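Local coordinates for protein alpha-glucosidase (Pseudoalteromonas sp. K8, PDB 5HQA) that hydrolyses alpha-glucosidic linkages as a chloride-activated glycoside hydrolase of family 97, and binds acarbose beside a calcium ion, at residues Gln610-Ile615 / Ile633-Val638; Ser329-Tyr334 / Arg367-Asp372. All coordinates share one frame; numbering follows the deposited sequence. Where two conformers were deposited one is given.

Contact 1: Gln610-Ile615 / Ile633-Val638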
# COMPACT_ATOMS: atom_id res chain seq x y z
N GLN A 610 15.23 29.28 -10.39
CA GLN A 610 15.37 28.74 -11.73
C GLN A 610 15.70 27.25 -11.65
O GLN A 610 16.49 26.82 -10.80
CB GLN A 610 16.46 29.49 -12.50
CG GLN A 610 16.51 29.12 -13.98
CD GLN A 610 17.23 30.17 -14.81
OE1 GLN A 610 16.93 31.36 -14.72
NE2 GLN A 610 18.18 29.73 -15.62
N PHE A 611 15.07 26.47 -12.52
CA PHE A 611 15.29 25.03 -12.59
C PHE A 611 15.68 24.63 -14.01
O PHE A 611 15.31 25.28 -14.99
CB PHE A 611 14.05 24.22 -12.18
CG PHE A 611 13.61 24.48 -10.77
CD1 PHE A 611 12.90 25.63 -10.45
CD2 PHE A 611 13.87 23.55 -9.77
CE1 PHE A 611 12.47 25.86 -9.15
CE2 PHE A 611 13.44 23.78 -8.47
CZ PHE A 611 12.74 24.94 -8.15
N GLU A 612 16.46 23.55 -14.10
CA GLU A 612 16.73 22.90 -15.37
C GLU A 612 15.92 21.60 -15.38
O GLU A 612 16.26 20.66 -14.66
CB GLU A 612 18.21 22.62 -15.56
CG GLU A 612 18.53 21.99 -16.91
CD GLU A 612 19.99 21.63 -17.06
OE1 GLU A 612 20.47 20.74 -16.32
OE2 GLU A 612 20.67 22.25 -17.91
N ALA A 613 14.85 21.58 -16.16
CA ALA A 613 14.06 20.36 -16.30
C ALA A 613 14.82 19.35 -17.14
O ALA A 613 15.28 19.66 -18.24
CB ALA A 613 12.71 20.68 -16.93
N HIS A 614 14.96 18.14 -16.62
CA HIS A 614 15.56 17.02 -17.34
C HIS A 614 14.39 16.10 -17.65
O HIS A 614 13.88 15.41 -16.76
CB HIS A 614 16.65 16.36 -16.50
CG HIS A 614 17.66 15.62 -17.31
ND1 HIS A 614 18.77 15.01 -16.74
CD2 HIS A 614 17.75 15.37 -18.64
CE1 HIS A 614 19.48 14.43 -17.68
NE2 HIS A 614 18.89 14.63 -18.84
N ILE A 615 13.92 16.13 -18.89
CA ILE A 615 12.63 15.56 -19.27
C ILE A 615 12.88 14.24 -19.99
O ILE A 615 13.58 14.21 -21.00
CB ILE A 615 11.83 16.52 -20.16
CG1 ILE A 615 11.54 17.83 -19.43
CG2 ILE A 615 10.55 15.86 -20.65
CD1 ILE A 615 11.10 18.94 -20.36
N ILE A 633 15.06 12.58 -24.44
CA ILE A 633 15.55 13.18 -23.20
C ILE A 633 15.98 14.60 -23.53
O ILE A 633 16.82 14.81 -24.41
CB ILE A 633 16.70 12.39 -22.57
CG1 ILE A 633 16.33 10.91 -22.41
CG2 ILE A 633 17.06 12.99 -21.22
CD1 ILE A 633 17.53 10.02 -22.12
N GLU A 634 15.42 15.56 -22.81
CA GLU A 634 15.54 16.97 -23.14
C GLU A 634 15.89 17.75 -21.88
O GLU A 634 15.40 17.43 -20.79
CB GLU A 634 14.21 17.47 -23.74
CG GLU A 634 14.18 18.91 -24.18
CD GLU A 634 12.82 19.31 -24.74
OE1 GLU A 634 12.69 20.45 -25.22
OE2 GLU A 634 11.89 18.47 -24.69
N LYS A 635 16.73 18.77 -22.02
CA LYS A 635 16.99 19.71 -20.94
C LYS A 635 16.41 21.07 -21.31
O LYS A 635 16.65 21.57 -22.41
CB LYS A 635 18.48 19.82 -20.63
CG LYS A 635 19.00 18.63 -19.83
CD LYS A 635 20.46 18.78 -19.43
CE LYS A 635 20.94 17.54 -18.70
NZ LYS A 635 22.29 17.74 -18.11
N ARG A 636 15.69 21.68 -20.36
CA ARG A 636 14.94 22.90 -20.62
C ARG A 636 14.91 23.75 -19.36
O ARG A 636 14.51 23.26 -18.30
CB ARG A 636 13.51 22.55 -21.07
CG ARG A 636 12.60 23.72 -21.35
CD ARG A 636 11.18 23.23 -21.63
NE ARG A 636 11.13 22.32 -22.77
CZ ARG A 636 10.06 21.61 -23.12
NH1 ARG A 636 8.94 21.69 -22.41
NH2 ARG A 636 10.10 20.81 -24.17
N LEU A 637 15.31 25.02 -19.47
CA LEU A 637 15.25 25.92 -18.33
C LEU A 637 13.80 26.35 -18.10
O LEU A 637 13.11 26.73 -19.05
CB LEU A 637 16.12 27.16 -18.55
CG LEU A 637 17.63 26.90 -18.66
CD1 LEU A 637 18.36 28.19 -18.98
CD2 LEU A 637 18.16 26.30 -17.37
N VAL A 638 13.34 26.26 -16.85
CA VAL A 638 11.96 26.60 -16.50
C VAL A 638 11.91 27.27 -15.13
O VAL A 638 12.83 27.15 -14.32
CB VAL A 638 11.02 25.37 -16.48
CG1 VAL A 638 10.88 24.75 -17.87
CG2 VAL A 638 11.50 24.34 -15.45
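Lys635 lies across the flat side of the His614 ring. Its CE sits 3.6 Å from the ring centroid, 14° off the ring normal, which makes a CH-pi contact over the face. His614 CG is anti to the backbone N (chi1 -156°), and this turns the ring toward the partner strand. CG2 of Ile633 comes in obliquely at the same ring, 3.4 Å from His614 NE2. One carbon before CE, at CD, the extended lysine chain meets the Glu612 carboxylate. The charges meet less closely: Glu612 OE1 and Lys635 NZ form a long salt bridge of 3.9 Å. Leu637, on the same face, is met at CD1 by Gln610 NE2 in one of the two conformers of the glutamine, 3.7 Å away.

The other face carries Phe611, Ala613, Ile615, Glu634, Arg636 and Val638. In one of the two conformers of Arg636, CD1 of Ile615 stands over the centre of the guanidinium, 4.0 Å from Arg636 CZ. In that conformer Arg636 NH2 bonds to Glu634 OE1 at 2.8 Å, in the guanidinium plane but above the carboxylate plane. Glu634 has a second charged partner in Lys617. Further along, Val638 CG2 touches both Phe611 CB and Ala613 CB. Phe658 of strand 653-660 packs on all three of these residues.

Six backbone hydrogen bonds join the strands, two in each of the pairs Phe611-Val638, Ala613-Arg636 and Ile615-Glu634. The straightest runs from Ile615 N to Glu634 O, 2.7 Å at 177°. Glu612-Leu637 and His614-Lys635 are the non-hydrogen-bonded pairs between them. The two strands form a beta hairpin with a long connection, and strand 631-638 is outermost in the antiparallel sheet of the C-terminal family region.

Contact 2: Ser329-Tyr334 / Arg367-Asp372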
# COMPACT_ATOMS: atom_id res chain seq x y z
N SER A 329 14.24 -23.27 6.05
CA SER A 329 15.07 -22.79 7.15
C SER A 329 15.30 -21.30 6.98
O SER A 329 15.54 -20.82 5.87
CB SER A 329 16.42 -23.51 7.18
OG SER A 329 17.30 -22.92 8.13
N PHE A 330 15.21 -20.56 8.08
CA PHE A 330 15.47 -19.13 8.03
C PHE A 330 16.79 -18.76 8.67
O PHE A 330 17.07 -17.58 8.89
CB PHE A 330 14.29 -18.37 8.65
CG PHE A 330 12.99 -18.64 7.94
CD1 PHE A 330 12.70 -18.00 6.74
CD2 PHE A 330 12.09 -19.57 8.44
CE1 PHE A 330 11.53 -18.26 6.07
CE2 PHE A 330 10.90 -19.83 7.76
CZ PHE A 330 10.62 -19.18 6.58
N THR A 331 17.64 -19.76 8.93
CA THR A 331 19.00 -19.52 9.40
C THR A 331 20.07 -20.21 8.58
O THR A 331 21.23 -19.80 8.67
CB THR A 331 19.15 -19.98 10.86
OG1 THR A 331 18.70 -21.34 10.98
CG2 THR A 331 18.35 -19.10 11.80
N GLN A 332 19.73 -21.25 7.81
CA GLN A 332 20.74 -22.07 7.16
C GLN A 332 20.82 -21.74 5.68
O GLN A 332 19.92 -22.12 4.92
CB GLN A 332 20.43 -23.55 7.35
CG GLN A 332 21.41 -24.47 6.63
CD GLN A 332 22.83 -24.31 7.16
OE1 GLN A 332 23.08 -24.42 8.36
NE2 GLN A 332 23.77 -24.02 6.25
N PRO A 333 21.87 -21.07 5.21
CA PRO A 333 22.01 -20.82 3.77
C PRO A 333 22.38 -22.09 3.02
O PRO A 333 22.92 -23.05 3.57
CB PRO A 333 23.13 -19.79 3.69
CG PRO A 333 23.95 -20.07 4.90
CD PRO A 333 22.96 -20.44 5.98
N TYR A 334 22.08 -22.07 1.72
CA TYR A 334 22.66 -23.05 0.82
C TYR A 334 24.19 -22.99 0.88
O TYR A 334 24.79 -21.97 1.26
CB TYR A 334 22.21 -22.79 -0.62
CG TYR A 334 20.79 -23.21 -0.96
CD1 TYR A 334 20.45 -24.55 -1.05
CD2 TYR A 334 19.82 -22.26 -1.24
CE1 TYR A 334 19.16 -24.94 -1.39
CE2 TYR A 334 18.52 -22.64 -1.58
CZ TYR A 334 18.20 -23.98 -1.65
OH TYR A 334 16.91 -24.39 -1.99
N ARG A 367 7.49 -18.53 12.58
CA ARG A 367 7.46 -17.99 13.93
C ARG A 367 8.47 -18.70 14.84
O ARG A 367 9.15 -18.05 15.64
CB ARG A 367 6.04 -18.12 14.49
CG ARG A 367 5.94 -17.95 16.00
CD ARG A 367 5.97 -16.50 16.40
NE ARG A 367 4.69 -15.85 16.18
CZ ARG A 367 4.02 -15.16 17.10
NH1 ARG A 367 4.50 -15.01 18.32
NH2 ARG A 367 2.87 -14.60 16.78
N LYS A 368 8.59 -20.02 14.71
CA LYS A 368 9.49 -20.73 15.61
C LYS A 368 10.95 -20.40 15.33
O LYS A 368 11.77 -20.51 16.25
CB LYS A 368 9.25 -22.24 15.54
CG LYS A 368 9.85 -22.96 14.35
CD LYS A 368 9.30 -24.39 14.25
CE LYS A 368 9.76 -25.10 12.96
NZ LYS A 368 8.71 -26.01 12.39
N GLN A 369 11.29 -19.97 14.12
CA GLN A 369 12.67 -19.64 13.76
C GLN A 369 12.93 -18.14 13.75
O GLN A 369 14.08 -17.73 13.53
CB GLN A 369 13.01 -20.20 12.38
CG GLN A 369 12.79 -21.68 12.22
CD GLN A 369 13.17 -22.13 10.82
OE1 GLN A 369 14.31 -21.95 10.38
NE2 GLN A 369 12.20 -22.69 10.10
N MET A 370 11.91 -17.32 14.00
CA MET A 370 11.99 -15.90 13.70
C MET A 370 13.06 -15.20 14.54
O MET A 370 13.81 -14.36 14.03
CB MET A 370 10.63 -15.27 13.93
CG MET A 370 10.43 -13.95 13.26
SD MET A 370 8.78 -13.32 13.61
CE MET A 370 7.77 -14.41 12.61
N ALA A 371 13.15 -15.53 15.83
CA ALA A 371 14.15 -14.88 16.67
C ALA A 371 15.56 -15.20 16.21
O ALA A 371 16.42 -14.31 16.11
CB ALA A 371 13.95 -15.28 18.13
N ASP A 372 15.83 -16.48 15.90
CA ASP A 372 17.14 -16.86 15.39
C ASP A 372 17.41 -16.21 14.03
O ASP A 372 18.55 -15.83 13.73
CB ASP A 372 17.24 -18.38 15.28
CG ASP A 372 17.25 -19.06 16.65
OD1 ASP A 372 17.59 -18.41 17.65
OD2 ASP A 372 16.93 -20.27 16.71
O HOH W 1 16.44 -21.94 12.01
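Gln369 OE1 is gripped by two donors. One is the backbone N of Phe330, at 2.8 Å and with a nearly straight N-H...O angle of 171°. It approaches from above the carbonyl plane of the amide, 40° out of it. The other is a water, 2.7 Å from Gln369 OE1, which donates to it. This water also lies 2.6 Å from Thr331 OG1, and so joins the loop to the helix a second time.

The glutamine chain is extended beyond CG, and this carries the amide from the helix to the loop backbone. There it crosses the Phe330 side chain at about a right angle. The amide and ring planes are 53° apart. Gln369 NE2 approaches the ring obliquely, 3.5 Å from Phe330 CD2. The same NE2 is hydrogen-bonded to the backbone oxygens of Phe328 and Asn365, so both ends of the amide are fixed. With an alanine here, Phe330 N would probably lose its acceptor, Phe328 O and Asn365 O this donor, and a gap would open beside the ring.

Thr331 adds an apolar touch, with Thr331 CG2 3.7 Å from Asp372 CB. Ser329 shapes the loop from within. Thr331 N donates to Ser329 OG at 3.3 Å, which makes an ST turn. Gln332 N donates to Ser329 OG at 3.0 Å, which makes an ST motif.

The buried Phe330 ring meets His357 edge-to-face and also meets Tyr366, and the Phe330 side chain is about 9 Å from the acarviosine unit of the bound acarbose. The loop holding Phe330 follows strand 307-310 and precedes helix 339-349. It rests against helix 363-379, whose Met370 packs on helix 413-428.

From the N terminus, the chain passes through its two large antiparallel sheets before either contact. Contact 2 comes first, in the catalytic region with the parallel sheet. It closes a loop of 32 residues, which includes helix 339-349 and strand 352-358, and joins a loop to helix 363-379. Contact 1 opens much later, in the C-terminal region. It closes a shorter link of 17 residues and pairs strands 611-618 and 631-638 at one side of a six-stranded sheet. The contacts follow in series and neither nest nor cross. The centres of contact 1 and contact 2 are about 50 Å apart. The nearest atoms of contact 1 and contact 2 are about 39 Å apart.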